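Local structure of xylose isomerase domain protein TIM barrel (3TVA) at residues 156-161 with 209-214; 182-187 with 257-262; 231-236 with 274-279; 239-244 with 284-289. The protein probably acts as an isomerase of the xylose isomerase-like TIM-barrel family and binds a magnesium ion within its barrel. One frame throughout, in Å; residues are numbered along the deposited sequence.

Interaction 1. Residues 156-161 with 209-214. With MG (magnesium ion), chain C; GOL (glycerol), chain E.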
loop_
_atom_site.group_PDB
_atom_site.type_symbol
_atom_site.label_atom_id
_atom_site.label_comp_id
_atom_site.label_asym_id
_atom_site.label_seq_id
_atom_site.Cartn_x
_atom_site.Cartn_y
_atom_site.Cartn_z
ATOM N N HIS A 156 -2.792 1.430 7.709
ATOM C CA HIS A 156 -1.430 1.176 7.236
ATOM C C HIS A 156 -1.001 2.288 6.277
ATOM O O HIS A 156 -1.576 2.439 5.182
ATOM C CB HIS A 156 -1.368 -0.168 6.493
ATOM C CG HIS A 156 -1.726 -1.359 7.330
ATOM N ND1 HIS A 156 -1.680 -2.651 6.836
ATOM C CD2 HIS A 156 -2.129 -1.468 8.618
ATOM C CE1 HIS A 156 -2.055 -3.497 7.780
ATOM N NE2 HIS A 156 -2.332 -2.805 8.874
ATOM N N LEU A 157 -0.000 3.071 6.674
ATOM C CA LEU A 157 0.515 4.133 5.806
ATOM C C LEU A 157 1.358 3.526 4.712
ATOM O O LEU A 157 2.290 2.766 4.972
ATOM C CB LEU A 157 1.369 5.134 6.598
ATOM C CG LEU A 157 0.637 5.852 7.724
ATOM C CD1 LEU A 157 1.575 6.748 8.553
ATOM C CD2 LEU A 157 -0.526 6.663 7.142
ATOM N N GLU A 158 1.027 3.854 3.477
ATOM C CA GLU A 158 1.809 3.413 2.341
ATOM C C GLU A 158 3.132 4.201 2.288
ATOM O O GLU A 158 3.143 5.399 2.555
ATOM C CB GLU A 158 0.987 3.642 1.085
ATOM C CG GLU A 158 1.759 3.510 -0.171
ATOM C CD GLU A 158 2.050 2.071 -0.528
ATOM O OE1 GLU A 158 1.636 1.126 0.175
ATOM O OE2 GLU A 158 2.723 1.907 -1.536
ATOM N N THR A 159 4.239 3.528 1.977
ATOM C CA THR A 159 5.540 4.191 1.865
ATOM C C THR A 159 5.511 5.327 0.856
ATOM O O THR A 159 5.187 5.117 -0.320
ATOM C CB THR A 159 6.625 3.244 1.327
ATOM O OG1 THR A 159 6.673 2.059 2.108
ATOM C CG2 THR A 159 7.962 3.924 1.384
ATOM N N GLY A 160 5.892 6.511 1.332
ATOM C CA GLY A 160 5.819 7.761 0.591
ATOM C C GLY A 160 7.164 8.323 0.172
ATOM O O GLY A 160 8.143 7.598 -0.036
ATOM N N GLN A 161 7.193 9.640 0.030
ATOM C CA GLN A 161 8.426 10.354 -0.283
ATOM C C GLN A 161 9.257 10.666 0.967
ATOM O O GLN A 161 10.426 11.049 0.860
ATOM C CB GLN A 161 8.107 11.646 -1.033
ATOM C CG GLN A 161 9.301 12.313 -1.714
ATOM C CD GLN A 161 9.869 13.482 -0.911
ATOM O OE1 GLN A 161 9.438 13.758 0.215
ATOM N NE2 GLN A 161 10.842 14.176 -1.498
ATOM N N SER A 209 2.009 -4.764 6.784
ATOM C CA SER A 209 1.676 -5.388 5.502
ATOM C C SER A 209 2.694 -4.901 4.498
ATOM O O SER A 209 3.389 -3.927 4.758
ATOM C CB SER A 209 0.237 -5.084 5.041
ATOM O OG SER A 209 0.036 -3.693 4.854
ATOM N N ILE A 210 2.818 -5.564 3.359
ATOM C CA ILE A 210 3.841 -5.131 2.411
ATOM C C ILE A 210 3.385 -5.269 0.973
ATOM O O ILE A 210 2.482 -6.041 0.670
ATOM C CB ILE A 210 5.158 -5.937 2.556
ATOM C CG1 ILE A 210 4.934 -7.383 2.141
ATOM C CG2 ILE A 210 5.726 -5.879 4.003
ATOM C CD1 ILE A 210 5.957 -7.878 1.164
ATOM N N HIS A 211 4.032 -4.511 0.092
ATOM C CA HIS A 211 3.898 -4.710 -1.334
ATOM C C HIS A 211 5.211 -5.214 -1.915
ATOM O O HIS A 211 6.296 -4.762 -1.524
ATOM C CB HIS A 211 3.431 -3.417 -2.010
ATOM C CG HIS A 211 2.003 -3.084 -1.706
ATOM N ND1 HIS A 211 1.450 -1.847 -1.946
ATOM C CD2 HIS A 211 1.012 -3.836 -1.167
ATOM C CE1 HIS A 211 0.188 -1.839 -1.561
ATOM N NE2 HIS A 211 -0.108 -3.037 -1.089
ATOM N N CYS A 212 5.113 -6.186 -2.815
ATOM C CA CYS A 212 6.268 -6.617 -3.571
ATOM C C CYS A 212 6.174 -5.973 -4.933
ATOM O O CYS A 212 5.325 -6.336 -5.750
ATOM C CB CYS A 212 6.297 -8.140 -3.713
ATOM S SG CYS A 212 6.600 -8.943 -2.124
ATOM N N LYS A 213 7.061 -5.013 -5.158
ATOM C CA LYS A 213 7.085 -4.244 -6.393
ATOM C C LYS A 213 8.545 -3.861 -6.614
ATOM O O LYS A 213 9.319 -3.795 -5.655
ATOM C CB LYS A 213 6.202 -2.997 -6.265
ATOM C CG LYS A 213 5.945 -2.320 -7.604
ATOM C CD LYS A 213 5.830 -0.813 -7.483
ATOM C CE LYS A 213 4.571 -0.396 -6.828
ATOM N NZ LYS A 213 4.685 0.968 -6.203
ATOM N N ASP A 214 8.938 -3.616 -7.862
ATOM C CA ASP A 214 10.346 -3.329 -8.153
ATOM C C ASP A 214 10.475 -2.071 -9.016
ATOM O O ASP A 214 9.537 -1.695 -9.726
ATOM C CB ASP A 214 10.993 -4.530 -8.859
ATOM C CG ASP A 214 12.499 -4.658 -8.577
ATOM O OD1 ASP A 214 13.130 -3.694 -8.081
ATOM O OD2 ASP A 214 13.056 -5.738 -8.869
HETATM MG MG MG C . 2.402 0.092 -3.125
HETATM C C1 GOL E . -1.885 2.565 -4.022
HETATM O O1 GOL E . -1.794 3.968 -4.087
HETATM C C2 GOL E . -0.517 1.930 -4.278
HETATM O O2 GOL E . -0.246 0.957 -3.290
HETATM C C3 GOL E . 0.620 2.948 -4.363
HETATM O O3 GOL E . 1.841 2.320 -4.716
#

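Interaction 2. Residues 182-187 with 257-262. With MG (magnesium ion), chain C.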
loop_
_atom_site.group_PDB
_atom_site.type_symbol
_atom_site.label_atom_id
_atom_site.label_comp_id
_atom_site.label_asym_id
_atom_site.label_seq_id
_atom_site.Cartn_x
_atom_site.Cartn_y
_atom_site.Cartn_z
ATOM N N ASN A 182 2.186 0.037 5.483
ATOM C CA ASN A 182 2.278 -0.903 4.371
ATOM C C ASN A 182 3.571 -0.601 3.638
ATOM O O ASN A 182 3.680 0.424 2.943
ATOM C CB ASN A 182 1.108 -0.761 3.391
ATOM C CG ASN A 182 1.157 -1.819 2.286
ATOM O OD1 ASN A 182 0.710 -2.957 2.477
ATOM N ND2 ASN A 182 1.723 -1.456 1.133
ATOM N N PHE A 183 4.541 -1.499 3.750
ATOM C CA PHE A 183 5.860 -1.188 3.223
ATOM C C PHE A 183 5.962 -1.502 1.730
ATOM O O PHE A 183 5.647 -2.620 1.289
ATOM C CB PHE A 183 6.972 -1.904 4.002
ATOM C CG PHE A 183 8.351 -1.359 3.699
ATOM C CD1 PHE A 183 9.152 -1.953 2.741
ATOM C CD2 PHE A 183 8.821 -0.220 4.350
ATOM C CE1 PHE A 183 10.412 -1.432 2.440
ATOM C CE2 PHE A 183 10.080 0.309 4.060
ATOM C CZ PHE A 183 10.872 -0.291 3.104
ATOM N N ASP A 184 6.384 -0.502 0.963
ATOM C CA ASP A 184 6.602 -0.642 -0.482
ATOM C C ASP A 184 8.002 -0.169 -0.879
ATOM O O ASP A 184 8.236 1.022 -1.023
ATOM C CB ASP A 184 5.544 0.087 -1.315
ATOM C CG ASP A 184 5.728 -0.145 -2.822
ATOM O OD1 ASP A 184 6.856 -0.383 -3.297
ATOM O OD2 ASP A 184 4.739 -0.117 -3.562
ATOM N N PRO A 185 8.952 -1.094 -1.001
ATOM C CA PRO A 185 10.332 -0.671 -1.289
ATOM C C PRO A 185 10.502 0.047 -2.639
ATOM O O PRO A 185 11.376 0.909 -2.758
ATOM C CB PRO A 185 11.100 -1.988 -1.277
ATOM C CG PRO A 185 10.082 -3.013 -1.728
ATOM C CD PRO A 185 8.734 -2.532 -1.240
ATOM N N ALA A 186 9.694 -0.298 -3.643
ATOM C CA ALA A 186 9.851 0.315 -4.949
ATOM C C ALA A 186 9.524 1.800 -4.898
ATOM O O ALA A 186 10.137 2.590 -5.626
ATOM C CB ALA A 186 8.994 -0.393 -5.998
ATOM N N ASN A 187 8.596 2.187 -4.021
ATOM C CA ASN A 187 8.219 3.598 -3.898
ATOM C C ASN A 187 9.396 4.495 -3.538
ATOM O O ASN A 187 9.524 5.595 -4.059
ATOM C CB ASN A 187 7.066 3.808 -2.898
ATOM C CG ASN A 187 5.730 3.261 -3.417
ATOM O OD1 ASN A 187 5.624 2.851 -4.574
ATOM N ND2 ASN A 187 4.705 3.277 -2.567
ATOM N N THR A 257 2.213 -9.162 -0.933
ATOM C CA THR A 257 1.233 -8.713 -1.899
ATOM C C THR A 257 1.920 -8.093 -3.104
ATOM O O THR A 257 2.520 -7.017 -3.017
ATOM C CB THR A 257 0.230 -7.704 -1.295
ATOM O OG1 THR A 257 -0.312 -8.227 -0.075
ATOM C CG2 THR A 257 -0.906 -7.426 -2.293
ATOM N N ILE A 258 1.820 -8.784 -4.231
ATOM C CA ILE A 258 2.405 -8.315 -5.472
ATOM C C ILE A 258 1.605 -7.142 -6.023
ATOM O O ILE A 258 0.381 -7.209 -6.178
ATOM C CB ILE A 258 2.410 -9.418 -6.548
ATOM C CG1 ILE A 258 3.060 -10.692 -6.021
ATOM C CG2 ILE A 258 3.106 -8.930 -7.805
ATOM C CD1 ILE A 258 2.745 -11.934 -6.872
ATOM N N GLU A 259 2.307 -6.065 -6.332
ATOM C CA GLU A 259 1.681 -4.934 -6.978
ATOM C C GLU A 259 2.420 -4.618 -8.267
ATOM O O GLU A 259 3.630 -4.428 -8.250
ATOM C CB GLU A 259 1.704 -3.712 -6.067
ATOM C CG GLU A 259 0.956 -2.534 -6.682
ATOM C CD GLU A 259 0.949 -1.338 -5.760
ATOM O OE1 GLU A 259 2.041 -0.958 -5.320
ATOM O OE2 GLU A 259 -0.140 -0.806 -5.459
ATOM N N ARG A 260 1.712 -4.606 -9.392
ATOM C CA ARG A 260 2.327 -4.163 -10.638
ATOM C C ARG A 260 1.367 -3.217 -11.318
ATOM O O ARG A 260 0.319 -3.656 -11.834
ATOM C CB ARG A 260 2.582 -5.372 -11.534
ATOM C CG ARG A 260 3.209 -5.051 -12.874
ATOM C CD ARG A 260 4.732 -5.073 -12.809
ATOM N NE ARG A 260 5.312 -4.774 -14.115
ATOM C CZ ARG A 260 5.612 -3.551 -14.540
ATOM N NH1 ARG A 260 5.388 -2.493 -13.757
ATOM N NH2 ARG A 260 6.128 -3.383 -15.755
ATOM N N GLU A 261 1.705 -1.933 -11.413
ATOM C CA GLU A 261 0.637 -1.093 -11.887
ATOM C C GLU A 261 0.882 -0.770 -13.342
ATOM O O GLU A 261 1.477 0.249 -13.679
ATOM C CB GLU A 261 0.673 0.211 -11.085
ATOM C CG GLU A 261 0.988 0.023 -9.602
ATOM C CD GLU A 261 1.012 1.341 -8.829
ATOM O OE1 GLU A 261 2.114 1.908 -8.662
ATOM O OE2 GLU A 261 -0.065 1.806 -8.383
ATOM N N ILE A 262 0.249 -1.561 -14.193
ATOM C CA ILE A 262 0.110 -1.265 -15.599
ATOM C C ILE A 262 -1.252 -1.798 -16.023
ATOM O O ILE A 262 -1.337 -2.647 -16.917
ATOM C CB ILE A 262 1.262 -1.909 -16.432
ATOM C CG1 ILE A 262 1.471 -3.379 -16.051
ATOM C CG2 ILE A 262 2.573 -1.166 -16.199
ATOM C CD1 ILE A 262 2.507 -4.092 -16.906
HETATM MG MG MG C . 2.402 0.092 -3.125
#

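Interaction 3. Residues 231-236 with 274-279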
loop_
_atom_site.group_PDB
_atom_site.type_symbol
_atom_site.label_atom_id
_atom_site.label_comp_id
_atom_site.label_asym_id
_atom_site.label_seq_id
_atom_site.Cartn_x
_atom_site.Cartn_y
_atom_site.Cartn_z
ATOM N N VAL A 231 9.458 -1.634 -12.850
ATOM C CA VAL A 231 9.743 -2.748 -13.752
ATOM C C VAL A 231 9.245 -4.062 -13.141
ATOM O O VAL A 231 8.913 -4.108 -11.960
ATOM C CB VAL A 231 11.262 -2.870 -14.044
ATOM C CG1 VAL A 231 11.755 -1.672 -14.840
ATOM C CG2 VAL A 231 12.044 -3.007 -12.738
ATOM N N ALA A 232 9.200 -5.121 -13.950
ATOM C CA ALA A 232 8.768 -6.438 -13.491
ATOM C C ALA A 232 9.583 -6.916 -12.276
ATOM O O ALA A 232 10.781 -6.653 -12.176
ATOM C CB ALA A 232 8.861 -7.454 -14.636
ATOM N N LEU A 233 8.914 -7.599 -11.351
ATOM C CA LEU A 233 9.526 -7.982 -10.086
ATOM C C LEU A 233 10.831 -8.749 -10.312
ATOM O O LEU A 233 10.866 -9.715 -11.072
ATOM C CB LEU A 233 8.563 -8.849 -9.279
ATOM C CG LEU A 233 8.818 -8.841 -7.775
ATOM C CD1 LEU A 233 8.432 -7.479 -7.214
ATOM C CD2 LEU A 233 8.066 -9.962 -7.064
ATOM N N GLY A 234 11.903 -8.297 -9.663
ATOM C CA GLY A 234 13.193 -8.954 -9.774
ATOM C C GLY A 234 14.100 -8.388 -10.848
ATOM O O GLY A 234 15.281 -8.736 -10.900
ATOM N N THR A 235 13.558 -7.556 -11.736
ATOM C CA THR A 235 14.387 -6.970 -12.789
ATOM C C THR A 235 14.881 -5.563 -12.446
ATOM O O THR A 235 15.607 -4.954 -13.229
ATOM C CB THR A 235 13.681 -6.968 -14.168
ATOM O OG1 THR A 235 12.516 -6.135 -14.114
ATOM C CG2 THR A 235 13.277 -8.385 -14.556
ATOM N N GLY A 236 14.489 -5.059 -11.276
ATOM C CA GLY A 236 14.856 -3.713 -10.868
ATOM C C GLY A 236 15.973 -3.615 -9.843
ATOM O O GLY A 236 16.813 -4.503 -9.753
ATOM N N ALA A 274 2.262 -13.245 -12.789
ATOM C CA ALA A 274 2.590 -14.667 -12.837
ATOM C C ALA A 274 4.094 -14.954 -12.651
ATOM O O ALA A 274 4.461 -15.891 -11.938
ATOM C CB ALA A 274 2.062 -15.307 -14.136
ATOM N N SER A 275 4.962 -14.174 -13.293
ATOM C CA SER A 275 6.395 -14.334 -13.061
ATOM C C SER A 275 6.788 -13.881 -11.630
ATOM O O SER A 275 7.658 -14.480 -10.997
ATOM C CB SER A 275 7.220 -13.616 -14.137
ATOM O OG SER A 275 7.065 -12.212 -14.053
ATOM N N ALA A 276 6.122 -12.853 -11.112
ATOM C CA ALA A 276 6.353 -12.434 -9.735
ATOM C C ALA A 276 5.993 -13.574 -8.787
ATOM O O ALA A 276 6.724 -13.867 -7.840
ATOM C CB ALA A 276 5.541 -11.171 -9.393
ATOM N N LEU A 277 4.866 -14.220 -9.063
ATOM C CA LEU A 277 4.382 -15.317 -8.239
ATOM C C LEU A 277 5.389 -16.478 -8.227
ATOM O O LEU A 277 5.657 -17.078 -7.176
ATOM C CB LEU A 277 2.996 -15.766 -8.730
ATOM C CG LEU A 277 2.321 -16.994 -8.115
ATOM C CD1 LEU A 277 2.316 -16.915 -6.606
ATOM C CD2 LEU A 277 0.897 -17.133 -8.631
ATOM N N GLU A 278 5.974 -16.769 -9.385
ATOM C CA GLU A 278 6.997 -17.812 -9.469
ATOM C C GLU A 278 8.282 -17.449 -8.699
ATOM O O GLU A 278 8.849 -18.278 -7.973
ATOM C CB GLU A 278 7.334 -18.117 -10.929
ATOM C CG GLU A 278 8.450 -19.134 -11.079
ATOM C CD GLU A 278 8.786 -19.410 -12.525
ATOM O OE1 GLU A 278 9.091 -20.579 -12.848
ATOM O OE2 GLU A 278 8.748 -18.458 -13.337
ATOM N N LEU A 279 8.742 -16.214 -8.868
ATOM C CA LEU A 279 9.909 -15.723 -8.139
ATOM C C LEU A 279 9.705 -15.745 -6.612
ATOM O O LEU A 279 10.573 -16.206 -5.861
ATOM C CB LEU A 279 10.248 -14.307 -8.602
ATOM C CG LEU A 279 11.399 -13.663 -7.835
ATOM C CD1 LEU A 279 12.706 -14.391 -8.171
ATOM C CD2 LEU A 279 11.507 -12.178 -8.137
#

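Interaction 4. Residues 239-244 with 284-289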
loop_
_atom_site.group_PDB
_atom_site.type_symbol
_atom_site.label_atom_id
_atom_site.label_comp_id
_atom_site.label_asym_id
_atom_site.label_seq_id
_atom_site.Cartn_x
_atom_site.Cartn_y
_atom_site.Cartn_z
ATOM N N GLY A 239 16.424 -5.528 -5.177
ATOM C CA GLY A 239 16.974 -6.709 -4.509
ATOM C C GLY A 239 15.961 -7.600 -3.792
ATOM O O GLY A 239 15.872 -7.584 -2.556
HETATM N N MSE A 240 15.112 -8.275 -4.567
HETATM C CA MSE A 240 14.037 -9.096 -4.006
HETATM C C MSE A 240 14.505 -10.082 -2.930
HETATM O O MSE A 240 13.855 -10.235 -1.897
HETATM C CB MSE A 240 13.279 -9.825 -5.116
HETATM C CG MSE A 240 11.785 -10.040 -4.833
HETATM SE SE MSE A 240 10.758 -8.464 -4.214
HETATM C CE MSE A 240 11.482 -7.078 -5.392
ATOM N N GLU A 241 15.630 -10.744 -3.163
ATOM C CA GLU A 241 16.168 -11.650 -2.154
ATOM C C GLU A 241 16.622 -10.879 -0.907
ATOM O O GLU A 241 16.367 -11.305 0.224
ATOM C CB GLU A 241 17.293 -12.544 -2.715
ATOM C CG GLU A 241 17.812 -13.503 -1.679
ATOM C CD GLU A 241 18.348 -14.792 -2.266
ATOM O OE1 GLU A 241 18.522 -15.756 -1.483
ATOM O OE2 GLU A 241 18.598 -14.845 -3.496
ATOM N N ALA A 242 17.262 -9.728 -1.110
ATOM C CA ALA A 242 17.645 -8.863 0.010
ATOM C C ALA A 242 16.431 -8.382 0.824
ATOM O O ALA A 242 16.460 -8.347 2.056
ATOM C CB ALA A 242 18.463 -7.675 -0.496
ATOM N N TYR A 243 15.362 -8.024 0.118
ATOM C CA TYR A 243 14.128 -7.544 0.731
ATOM C C TYR A 243 13.449 -8.643 1.559
ATOM O O TYR A 243 13.123 -8.436 2.727
ATOM C CB TYR A 243 13.194 -7.063 -0.390
ATOM C CG TYR A 243 11.822 -6.541 0.002
ATOM C CD1 TYR A 243 11.652 -5.672 1.068
ATOM C CD2 TYR A 243 10.697 -6.884 -0.749
ATOM C CE1 TYR A 243 10.386 -5.181 1.402
ATOM C CE2 TYR A 243 9.432 -6.400 -0.426
ATOM C CZ TYR A 243 9.284 -5.543 0.647
ATOM O OH TYR A 243 8.028 -5.039 0.959
ATOM N N LEU A 244 13.234 -9.808 0.945
ATOM C CA LEU A 244 12.598 -10.924 1.631
ATOM C C LEU A 244 13.420 -11.485 2.806
ATOM O O LEU A 244 12.851 -11.849 3.831
ATOM C CB LEU A 244 12.234 -12.037 0.656
ATOM C CG LEU A 244 10.801 -12.000 0.106
ATOM C CD1 LEU A 244 10.528 -10.684 -0.550
ATOM C CD2 LEU A 244 10.535 -13.161 -0.876
ATOM N N ARG A 284 10.262 -17.859 -1.100
ATOM C CA ARG A 284 9.582 -18.313 0.107
ATOM C C ARG A 284 10.046 -19.704 0.502
ATOM O O ARG A 284 10.292 -19.966 1.672
ATOM C CB ARG A 284 8.061 -18.323 -0.075
ATOM C CG ARG A 284 7.290 -18.723 1.189
ATOM C CD ARG A 284 5.781 -18.632 0.953
ATOM N NE ARG A 284 5.346 -19.646 -0.007
ATOM C CZ ARG A 284 4.147 -19.681 -0.584
ATOM N NH1 ARG A 284 3.242 -18.743 -0.306
ATOM N NH2 ARG A 284 3.848 -20.660 -1.443
ATOM N N LYS A 285 10.159 -20.598 -0.478
ATOM C CA LYS A 285 10.582 -21.966 -0.209
ATOM C C LYS A 285 12.004 -22.005 0.347
ATOM O O LYS A 285 12.320 -22.795 1.237
ATOM C CB LYS A 285 10.499 -22.810 -1.482
ATOM C CG LYS A 285 10.933 -24.258 -1.302
ATOM C CD LYS A 285 10.795 -25.014 -2.618
ATOM C CE LYS A 285 11.557 -26.337 -2.601
ATOM N NZ LYS A 285 10.945 -27.327 -1.676
ATOM N N LYS A 286 12.861 -21.145 -0.186
ATOM C CA LYS A 286 14.233 -21.040 0.290
ATOM C C LYS A 286 14.321 -20.414 1.686
ATOM O O LYS A 286 14.979 -20.956 2.573
ATOM C CB LYS A 286 15.060 -20.216 -0.699
ATOM C CG LYS A 286 16.532 -20.109 -0.343
ATOM C CD LYS A 286 17.234 -19.100 -1.238
ATOM C CE LYS A 286 18.726 -19.022 -0.905
ATOM N NZ LYS A 286 19.471 -18.175 -1.882
ATOM N N ILE A 287 13.702 -19.248 1.857
ATOM C CA ILE A 287 13.820 -18.489 3.105
ATOM C C ILE A 287 12.894 -18.922 4.249
ATOM O O ILE A 287 13.330 -19.062 5.390
ATOM C CB ILE A 287 13.604 -16.991 2.838
ATOM C CG1 ILE A 287 14.590 -16.500 1.777
ATOM C CG2 ILE A 287 13.742 -16.171 4.116
ATOM C CD1 ILE A 287 14.215 -15.122 1.214
ATOM N N ALA A 288 11.619 -19.140 3.937
ATOM C CA ALA A 288 10.630 -19.455 4.965
ATOM C C ALA A 288 10.388 -20.953 5.098
ATOM O O ALA A 288 9.652 -21.387 5.986
ATOM C CB ALA A 288 9.320 -18.723 4.681
ATOM N N ASN A 289 11.034 -21.727 4.222
ATOM C CA ASN A 289 10.870 -23.184 4.124
ATOM C C ASN A 289 9.450 -23.661 3.784
ATOM O O ASN A 289 9.063 -24.786 4.112
ATOM C CB ASN A 289 11.424 -23.893 5.365
ATOM C CG ASN A 289 12.939 -23.958 5.368
ATOM O OD1 ASN A 289 13.618 -22.959 5.625
ATOM N ND2 ASN A 289 13.480 -25.139 5.079
#

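Interaction 1. Residues 156-161 with 209-214
His156 and Ser209 make the one direct hydrogen bond between these two strand ends. His156 ND1 donates to Ser209 OG at 2.8 Å, a bent bond with an N-H...O angle of 144°, and the hydroxyl oxygen lies at the ring edge, somewhat tilted from the ring plane. Ser209 OG is also hydrogen-bonded to Asn182 OD1, so it is held by both His156 and Asn182. With an alanine at His156, Ser209 OG would lose this N-H and would probably be left to Asn182 alone, with a gap where the ring packs. The second link runs through metal. Glu158 OE2 binds the magnesium ion at 2.4 Å and His211 ND1 at 2.5 Å; Asp184 and Glu259 complete the site. Glu158 CG is anti to the backbone N (chi1 168°) and the chain then bends at chi2, which swings the carboxylate across to the ion; carboxylate and imidazole planes are 42° apart. Second-shell bonds fix both ligands: Asn182 ND2 holds Glu158 OE1, and Gln39 OE1 holds His211 NE2. A glycerol, probably from the crystallisation liquor, lies beside the ion. Its O2 sits at the edge of the His211 ring, 3.3 Å from CE1, and its O3 takes a weak hydrogen bond from Lys213 NZ, which also bonds to Asp184 OD2. Strand 179-183 runs between strands 154-158 and 207-216 and pairs in parallel with each, so these side chains meet in the barrel interior, with strand 66-71 packing on His156, Glu158 and Ser209.

Interaction 2. Residues 182-187 with 257-262
The side chains of Asp184 and Glu259 cross at about a right angle, their carboxylate planes 44° apart, with the magnesium ion between them. Asp184 OD2 binds the ion at 2.4 Å and Glu259 OE1 at 2.5 Å. These two oxygens lie 3.3 Å from each other, a spacing set by the shared cation and not by a hydrogen bond. Above the Asp184 plane comes Asn187 N, which donates to OD1 at 3.2 Å from 64° out of that plane; Ala186 N adds a weak bond to the same atom. Away from the site, Ile262 CD1 lies over one face of the Arg260 guanidinium, which is salt-bridged to Asp272 and Glu230. Asp184 thus divides its two oxygens: OD1 caps the helix that follows, with the residue at the N-cap, while OD2 serves the metal and also accepts from Lys213 NZ. The cap would hold the carboxylate against rotation. Both acids have CG anti to the backbone N (chi1 -176°); Glu259 is longer by one methylene and runs extended from its strand end to the ion. Its OE2 is hydrogen-bonded to the bound glycerol. Glu158 and His211 supply the remaining two protein ligands. Carboxylates and a histidine gathered on one metal at or just past the C-terminal ends of parallel strands are characteristic of the xylose isomerase-like TIM barrel, whose active site lies at the C-terminal mouth of the barrel.

Interaction 3. Residues 231-236 with 274-279
A type II beta turn from Ala232 to Thr235 sets Leu233 against Ala276 of helix 266-287, the two CA atoms only 5.5 Å apart. The turn is closed on Ala232 O, which accepts from both Thr235 N, at 3.0 Å, and Thr235 OG1, at 2.7 Å; the hydroxyl approaches 20° from the carbonyl plane. Gly234 holds the third position with phi at 93°, where a CB would be jammed against the preceding carbonyl oxygen and would also run into Leu279 CD2. Leu233 does most of the touching. Its CD2 branch rests on the methyl of Ala276 at 3.6 Å, the small residue letting the turn come close to the helix backbone. One turn further along the helix, Leu279 has CG anti to its own nitrogen (chi1 176°), which sends CD2 over the turn. There it lies 4.0 Å from Gly234 CA, beside Leu233 O, and 4.2 Å from Leu233 CD2. Met240, at the start of helix 240-249, packs on both leucines, and Leu280 also touches Leu233. On the other side of the loop, Asp214 OD2 accepts from Gly234 N. The contact therefore fastens the loop between strand 229-231 and helix 240-249 to the outer helix. No hydrogen bond or salt bridge crosses between turn and helix: polar bonds shape the turn from within, and its hold on the helix rests on the close fit of Leu279 over Gly234 and of Leu233 on Ala276.

Interaction 4. Residues 239-244 with 284-289
Lys286 NZ donates to Glu241 OE1 at 2.6 Å, a short salt bridge between helices 240-249 and 266-287. The ammonium takes the syn lone pair of OE1, the side facing the other carboxylate oxygen, yet OE2 stays 3.8 Å from NZ, so one oxygen carries the bond. Both chains are extended beyond CG and cross at about a right angle; in each, CG lies anti to the backbone nitrogen (chi1 -178° in Glu241, -177° in Lys286), which throws the charged ends outward from their helices until they meet. Lys286 CE comes within 3.3 Å of the same OE1, so the end of the lysine chain also lies close to the carboxylate. A glutamine in place of Glu241 would remove the negative charge and would probably leave the Lys286 ammonium without a charge partner and less firmly held. Inward of the bridge the contact turns apolar. Ile287 points its CD1 tip at helix 240-249, meeting Leu244 CB at 3.7 Å. The ion pair thus lies at the solvent edge, with the aliphatic pair beneath it. Trp11, from the N-terminal end of the chain, touches both Leu244 and Ile287, and Leu280 and Leu283 of helix 266-287 extend the packing on Leu244. These are two outer helices of the barrel, side by side: Thr245 and Trp248 of helix 240-249 complete the seat of Ile287, and Tyr243 OH reaches inward to His211 O on strand 207-216.

Interactions 1 and 2 lie in the barrel core, their centres 6 Å apart, and share one magnesium ion; each joins strand ends separated by one intervening strand, and Ser209 and Asn182 bond directly between them. Interactions 3 and 4 lie about 18 to 20 Å from the chain's centre, both on helix 266-287, and Met240 packs against Leu233 and Leu279 to join them. The chemistry changes accordingly: metal bonds and buried hydrogen bonds inside, purely apolar packing in interaction 3, and apolar packing edged by a salt bridge in interaction 4. Asp214 with the 231-236 turn, and Ile258 on Ala276, connect core to shell.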